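Local coordinates for glutamine cyclotransferase (Xanthomonas campestris, PDB 3MBR), which probably converts N-terminal glutamine of peptides and proteins into pyroglutamate, and folds as a beta-propeller that holds a calcium ion, at residues A[89-92]-A[93-96]; A[111-115]-A[116-120]; A[198-201]-A[202-205]. The protein carries 1 engineered substitution. One frame throughout, in Å; residues are numbered along the deposited sequence.

Contact 1: A[89-92]-A[93-96]; sequences VYDL and ATLT
With chi1 of 175°, the carboxylate of Asp91 extends away from its own backbone N and follows the chain into the turn, where Thr94 meets it; chi1 of 57° sets Thr94 OG1 between its own N and carbonyl carbon, near enough to its N-H for both to reach the same oxygen. Asp91 OD2 accepts from Thr94 OG1 at 2.9 Å and from Thr94 N at 3.1 Å. Both donors arrive on the anti side, the hydroxyl the closer of the two to the carboxylate plane, and their convergence on a single oxygen should limit the rotation of the group. The other oxygen, Asp91 OD1, receives a long bond of 3.2 Å from a water that in turn accepts from Ala93 N at 2.9 Å. A single backbone bond closes the loop: Asp91 N donates to Thr96 O at 2.9 Å. The same carbonyl lies 3.2 Å from Tyr90 CA in a CA-H...O contact. Within the turn, the bonds of Leu95 N to Asp91 O and Leu92 O are weak. Beyond it, the Tyr90 hydroxyl is hydrogen-bonded to Gln79 OE1, while Leu95 packs on Leu77 and on Gln57 and Ala59 of the neighbouring sheet. Leu95 takes left-handed backbone angles, after three residues of right-handed helical conformation, and turns the chain back: a tight beta-hairpin connection between strands 86-91 and 96-102, the last two strands of a four-stranded propeller blade.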
loop_
_atom_site.group_PDB
_atom_site.type_symbol
_atom_site.label_atom_id
_atom_site.label_comp_id
_atom_site.label_asym_id
_atom_site.label_seq_id
_atom_site.Cartn_x
_atom_site.Cartn_y
_atom_site.Cartn_z
ATOM N N VAL A 89 9.991 4.773 12.558
ATOM C CA VAL A 89 10.326 5.821 11.600
ATOM C C VAL A 89 11.786 5.644 11.279
ATOM O O VAL A 89 12.599 5.607 12.222
ATOM C CB VAL A 89 10.077 7.263 12.201
ATOM C CG1 VAL A 89 10.521 8.348 11.231
ATOM C CG2 VAL A 89 8.611 7.442 12.724
ATOM N N TYR A 90 12.111 5.560 9.989
ATOM C CA TYR A 90 13.481 5.425 9.533
ATOM C C TYR A 90 13.917 6.720 8.877
ATOM O O TYR A 90 13.086 7.393 8.276
ATOM C CB TYR A 90 13.591 4.306 8.436
ATOM C CG TYR A 90 13.147 2.942 8.854
ATOM C CD1 TYR A 90 11.823 2.597 8.824
ATOM C CD2 TYR A 90 14.057 1.978 9.268
ATOM C CE1 TYR A 90 11.383 1.336 9.181
ATOM C CE2 TYR A 90 13.624 0.653 9.671
ATOM C CZ TYR A 90 12.263 0.349 9.600
ATOM O OH TYR A 90 11.723 -0.907 9.919
ATOM N N ASP A 91 15.218 7.018 8.931
ATOM C CA ASP A 91 15.749 8.020 7.989
ATOM C C ASP A 91 15.692 7.358 6.613
ATOM O O ASP A 91 16.197 6.241 6.421
ATOM C CB ASP A 91 17.194 8.301 8.368
ATOM C CG ASP A 91 17.889 9.227 7.406
ATOM O OD1 ASP A 91 17.543 10.436 7.429
ATOM O OD2 ASP A 91 18.839 8.774 6.705
ATOM N N LEU A 92 15.061 8.013 5.656
ATOM C CA LEU A 92 14.893 7.462 4.340
ATOM C C LEU A 92 16.208 7.161 3.640
ATOM O O LEU A 92 16.382 6.086 3.062
ATOM C CB LEU A 92 14.161 8.501 3.513
ATOM C CG LEU A 92 12.842 8.332 2.846
ATOM C CD1 LEU A 92 12.812 9.447 1.810
ATOM C CD2 LEU A 92 12.696 7.046 2.192
ATOM N N ALA A 93 17.135 8.107 3.651
ATOM C CA ALA A 93 18.384 7.909 2.908
ATOM C C ALA A 93 19.168 6.699 3.339
ATOM O O ALA A 93 19.699 5.968 2.476
ATOM C CB ALA A 93 19.269 9.159 3.054
ATOM N N THR A 94 19.355 6.534 4.662
ATOM C CA THR A 94 20.152 5.419 5.168
ATOM C C THR A 94 19.354 4.151 5.556
ATOM O O THR A 94 19.951 3.112 5.871
ATOM C CB THR A 94 20.926 5.802 6.455
ATOM O OG1 THR A 94 19.998 6.256 7.430
ATOM C CG2 THR A 94 21.997 6.928 6.286
ATOM N N LEU A 95 18.025 4.253 5.540
ATOM C CA LEU A 95 17.095 3.210 6.050
ATOM C C LEU A 95 17.504 2.743 7.450
ATOM O O LEU A 95 17.569 1.525 7.728
ATOM C CB LEU A 95 16.969 2.015 5.107
ATOM C CG LEU A 95 16.396 2.357 3.751
ATOM C CD1 LEU A 95 16.310 1.031 2.882
ATOM C CD2 LEU A 95 15.005 2.895 3.948
ATOM N N THR A 96 17.869 3.664 8.327
ATOM C CA THR A 96 18.212 3.299 9.681
ATOM C C THR A 96 17.068 3.799 10.580
ATOM O O THR A 96 16.514 4.888 10.371
ATOM C CB THR A 96 19.547 3.892 10.081
ATOM O OG1 THR A 96 19.537 5.269 9.820
ATOM C CG2 THR A 96 20.666 3.316 9.283
HETATM O O HOH W 1 16.469 10.812 4.482
#

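Contact 2: A[111-115]-A[116-120]; sequences TSDDS and HLYMS
The Tyr118 ring turns its edge toward Asp113 at the turn of the beta hairpin formed by strands 109-112 and 117-120: the carboxylate carbon, Asp113 N and Ser112 CA all sit near the ring plane, and the carboxylate stands almost upright to it, the two planes 88° apart. Trp157 of strand 152-158 stacks with the same ring, and its backbone N is bonded to the Thr111 hydroxyl. His116 has the carbonyl O of Ser115 over one face, and at its edge Asp113 OD1 and, in the ring plane, a water 2.7 Å from His116 ND1. Thr111 and Tyr118 form an antiparallel hydrogen-bonded pair, with Tyr118 N donating to Thr111 O at 2.8 Å, and Ser112 faces Leu117 as the following non-hydrogen-bonded pair. Asp113 organises the turn. Its OD1 takes the backbone N of Ser115 at 2.8 Å, an Asx turn, and also His116 N at 2.8 Å, while Asp113 N donates across the turn to His116 O at 3.0 Å. The remaining carboxylate oxygen, Asp113 OD2, accepts from the bridging water at 2.8 Å and from Tyr118 OH at 2.6 Å, the phenol oxygen lying well above the carboxylate plane, 58° out of it.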
loop_
_atom_site.group_PDB
_atom_site.type_symbol
_atom_site.label_atom_id
_atom_site.label_comp_id
_atom_site.label_asym_id
_atom_site.label_seq_id
_atom_site.Cartn_x
_atom_site.Cartn_y
_atom_site.Cartn_z
ATOM N N THR A 111 -0.625 5.580 3.592
ATOM C CA THR A 111 -0.196 6.400 2.478
ATOM C C THR A 111 -0.223 7.849 2.980
ATOM O O THR A 111 -0.407 8.054 4.182
ATOM C CB THR A 111 -1.032 6.184 1.202
ATOM O OG1 THR A 111 -0.410 6.910 0.128
ATOM C CG2 THR A 111 -2.494 6.662 1.336
ATOM N N SER A 112 -0.054 8.834 2.107
ATOM C CA SER A 112 -0.114 10.243 2.541
ATOM C C SER A 112 -0.536 11.093 1.412
ATOM O O SER A 112 -0.306 10.762 0.219
ATOM C CB SER A 112 1.230 10.632 3.054
ATOM O OG SER A 112 2.185 10.755 2.005
ATOM N N ASP A 113 -1.129 12.221 1.762
ATOM C CA ASP A 113 -1.343 13.310 0.753
ATOM C C ASP A 113 -0.294 14.376 1.075
ATOM O O ASP A 113 0.815 14.020 1.526
ATOM C CB ASP A 113 -2.772 13.845 0.750
ATOM C CG ASP A 113 -3.171 14.502 2.023
ATOM O OD1 ASP A 113 -2.333 14.685 2.946
ATOM O OD2 ASP A 113 -4.373 14.828 2.148
ATOM N N ASP A 114 -0.561 15.649 0.774
ATOM C CA ASP A 114 0.538 16.603 1.110
ATOM C C ASP A 114 0.553 17.115 2.541
ATOM O O ASP A 114 1.416 17.942 2.889
ATOM C CB ASP A 114 0.644 17.774 0.125
ATOM C CG ASP A 114 -0.633 18.453 -0.076
ATOM O OD1 ASP A 114 -0.698 19.334 -1.005
ATOM O OD2 ASP A 114 -1.580 18.149 0.702
ATOM N N SER A 115 -0.359 16.658 3.385
ATOM C CA SER A 115 -0.434 17.185 4.736
ATOM C C SER A 115 -0.557 16.095 5.779
ATOM O O SER A 115 -0.129 16.298 6.918
ATOM C CB SER A 115 -1.691 18.058 4.880
ATOM O OG SER A 115 -1.579 19.166 3.996
ATOM N N HIS A 116 -1.130 14.933 5.417
ATOM C CA HIS A 116 -1.495 13.930 6.431
ATOM C C HIS A 116 -1.153 12.545 5.960
ATOM O O HIS A 116 -1.050 12.292 4.751
ATOM C CB HIS A 116 -2.986 13.882 6.734
ATOM C CG HIS A 116 -3.442 15.118 7.414
ATOM N ND1 HIS A 116 -3.852 16.209 6.688
ATOM C CD2 HIS A 116 -3.393 15.489 8.714
ATOM C CE1 HIS A 116 -4.156 17.194 7.538
ATOM N NE2 HIS A 116 -3.869 16.790 8.772
ATOM N N LEU A 117 -1.028 11.644 6.931
ATOM C CA LEU A 117 -0.940 10.228 6.577
ATOM C C LEU A 117 -2.315 9.632 6.710
ATOM O O LEU A 117 -3.161 10.165 7.450
ATOM C CB LEU A 117 -0.020 9.472 7.596
ATOM C CG LEU A 117 1.322 10.106 7.865
ATOM C CD1 LEU A 117 2.054 9.173 8.811
ATOM C CD2 LEU A 117 2.131 10.410 6.620
ATOM N N TYR A 118 -2.558 8.550 5.983
ATOM C CA TYR A 118 -3.822 7.774 6.011
ATOM C C TYR A 118 -3.468 6.347 6.324
ATOM O O TYR A 118 -2.595 5.781 5.718
ATOM C CB TYR A 118 -4.549 7.902 4.642
ATOM C CG TYR A 118 -4.922 9.319 4.349
ATOM C CD1 TYR A 118 -4.019 10.174 3.715
ATOM C CD2 TYR A 118 -6.159 9.788 4.699
ATOM C CE1 TYR A 118 -4.341 11.552 3.496
ATOM C CE2 TYR A 118 -6.520 11.092 4.447
ATOM C CZ TYR A 118 -5.609 11.987 3.841
ATOM O OH TYR A 118 -5.987 13.321 3.568
ATOM N N MET A 119 -4.095 5.813 7.363
ATOM C CA MET A 119 -3.769 4.462 7.844
ATOM C C MET A 119 -5.025 3.547 7.792
ATOM O O MET A 119 -6.104 3.860 8.292
ATOM C CB MET A 119 -3.358 4.594 9.344
ATOM C CG MET A 119 -3.090 3.315 9.974
ATOM S SD MET A 119 -2.461 3.466 11.674
ATOM C CE MET A 119 -2.741 1.811 12.401
ATOM N N SER A 120 -4.815 2.375 7.221
ATOM C CA SER A 120 -5.777 1.235 7.295
ATOM C C SER A 120 -5.408 0.324 8.509
ATOM O O SER A 120 -4.238 -0.016 8.698
ATOM C CB SER A 120 -5.690 0.371 6.014
ATOM O OG SER A 120 -6.465 -0.867 6.297
HETATM O O HOH W 2 -4.937 16.622 4.207
#

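Contact 3: A[198-201]-A[202-205]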
loop_
_atom_site.group_PDB
_atom_site.type_symbol
_atom_site.label_atom_id
_atom_site.label_comp_id
_atom_site.label_asym_id
_atom_site.label_seq_id
_atom_site.Cartn_x
_atom_site.Cartn_y
_atom_site.Cartn_z
ATOM N N LEU A 198 -8.148 -21.397 -3.631
ATOM C CA LEU A 198 -8.384 -20.932 -2.266
ATOM C C LEU A 198 -7.199 -20.040 -1.760
ATOM O O LEU A 198 -6.034 -20.491 -1.755
ATOM C CB LEU A 198 -8.560 -22.097 -1.327
ATOM C CG LEU A 198 -8.713 -21.683 0.128
ATOM C CD1 LEU A 198 -10.061 -21.047 0.369
ATOM C CD2 LEU A 198 -8.586 -22.959 0.930
ATOM N N THR A 199 -7.502 -18.824 -1.294
ATOM C CA THR A 199 -6.466 -17.783 -1.082
ATOM C C THR A 199 -6.678 -17.145 0.259
ATOM O O THR A 199 -7.787 -16.748 0.537
ATOM C CB THR A 199 -6.640 -16.668 -2.194
ATOM O OG1 THR A 199 -6.318 -17.295 -3.448
ATOM C CG2 THR A 199 -5.720 -15.477 -2.001
ATOM N N ASP A 200 -5.697 -17.076 1.135
ATOM C CA ASP A 200 -5.802 -16.204 2.336
ATOM C C ASP A 200 -4.875 -15.008 2.228
ATOM O O ASP A 200 -4.174 -14.843 1.179
ATOM C CB ASP A 200 -5.650 -17.006 3.623
ATOM C CG ASP A 200 -4.320 -17.617 3.748
ATOM O OD1 ASP A 200 -4.249 -18.768 4.229
ATOM O OD2 ASP A 200 -3.376 -16.879 3.426
ATOM N N SER A 201 -4.860 -14.112 3.222
ATOM C CA SER A 201 -4.210 -12.841 3.023
ATOM C C SER A 201 -2.685 -12.988 3.070
ATOM O O SER A 201 -1.975 -12.046 2.804
ATOM C CB SER A 201 -4.636 -11.741 4.028
ATOM O OG SER A 201 -4.315 -12.196 5.321
ATOM N N THR A 202 -2.218 -14.180 3.364
ATOM C CA THR A 202 -0.793 -14.486 3.312
ATOM C C THR A 202 -0.327 -15.060 1.986
ATOM O O THR A 202 0.917 -15.220 1.796
ATOM C CB THR A 202 -0.422 -15.485 4.444
ATOM O OG1 THR A 202 -0.716 -16.844 4.035
ATOM C CG2 THR A 202 -1.111 -15.174 5.812
ATOM N N ASN A 203 -1.268 -15.421 1.079
ATOM C CA ASN A 203 -0.994 -16.133 -0.222
ATOM C C ASN A 203 -0.552 -15.050 -1.241
ATOM O O ASN A 203 -0.283 -13.965 -0.818
ATOM C CB ASN A 203 -2.230 -16.940 -0.697
ATOM C CG ASN A 203 -2.369 -18.232 0.054
ATOM O OD1 ASN A 203 -3.479 -18.640 0.382
ATOM N ND2 ASN A 203 -1.229 -18.911 0.355
ATOM N N ASP A 204 -0.619 -15.286 -2.572
ATOM C CA ASP A 204 -0.009 -14.279 -3.495
ATOM C C ASP A 204 -0.945 -13.106 -3.874
ATOM O O ASP A 204 -1.295 -12.898 -5.090
ATOM C CB ASP A 204 0.579 -15.007 -4.754
ATOM C CG ASP A 204 1.662 -16.053 -4.423
ATOM O OD1 ASP A 204 2.221 -16.681 -5.396
ATOM O OD2 ASP A 204 1.963 -16.296 -3.217
ATOM N N VAL A 205 -1.419 -12.398 -2.838
ATOM C CA VAL A 205 -2.405 -11.359 -3.006
ATOM C C VAL A 205 -1.694 -10.109 -3.490
ATOM O O VAL A 205 -0.482 -9.856 -3.199
ATOM C CB VAL A 205 -3.145 -10.989 -1.718
ATOM C CG1 VAL A 205 -4.181 -12.094 -1.308
ATOM C CG2 VAL A 205 -2.206 -10.686 -0.590
#
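Thr199 touches the far side of the loop through its methyl group: CG2 rests 3.8 Å from Val205 CG1 and also lies beside the CB of Asn203, while its hydroxyl turns back to Ala197 O. The next residue, Asp200, carries most of the polar contact, and does so from three places. Its backbone N points at the side chain of Asn203, donating to OD1 at 2.8 Å in a nearly straight bond of 168°. Its carbonyl O receives Asn203 N at 3.0 Å, the donor lying above the carbonyl plane; this bond closes the type I beta turn from Asp200 to Asn203. Its carboxylate, tucked between its own backbone N and carbonyl carbon by a chi1 of 64°, is thereby directed at Thr202. There OD2 is met on its syn lone pair by Thr202 OG1 at 2.7 Å, and from the anti side by Thr202 N at 2.9 Å. The carboxylate lies nearly parallel to the Asn203 amide, the planes differing by 8°. Ser201 follows at the corner of the turn: its carbonyl O lies 3.7 Å from Val205 CG2, and its side chain leans on Trp167, which Val205 also touches. Past the turn, Val205 N bonds to Asn203 O at 2.8 Å around Asp204, the centre of an inverse gamma turn, and the chain then enters strand 206-212. Asp200 and Asn203 thus hold each other by a reciprocal pair of bonds, and the amide must present its oxygen to Asp200 N; much of this surface loop's shape probably comes from its own polar groups, though a crystal neighbour also touches it.

The three contacts follow one another along the chain and around the propeller. Contacts 1 and 2 belong to successive blades, their centres about 18 Å apart and nearest atoms about 8 Å apart. Contact 3 lies in the connection from strand 182-187 to strand 206-212 of the closing blade, on the other side of the chain's centre from contact 2, with centres about 26 Å apart; the centres of contacts 1 and 3 are about 30 Å apart. Contact 2 lies near the bound calcium ion: the Thr111 side chain is about 5 Å from the metal and touches Leu155 and Glu156 of its site. The side chains of Leu92 in contact 1 and Val205 in contact 3 are each about 13 Å from the calcium ion.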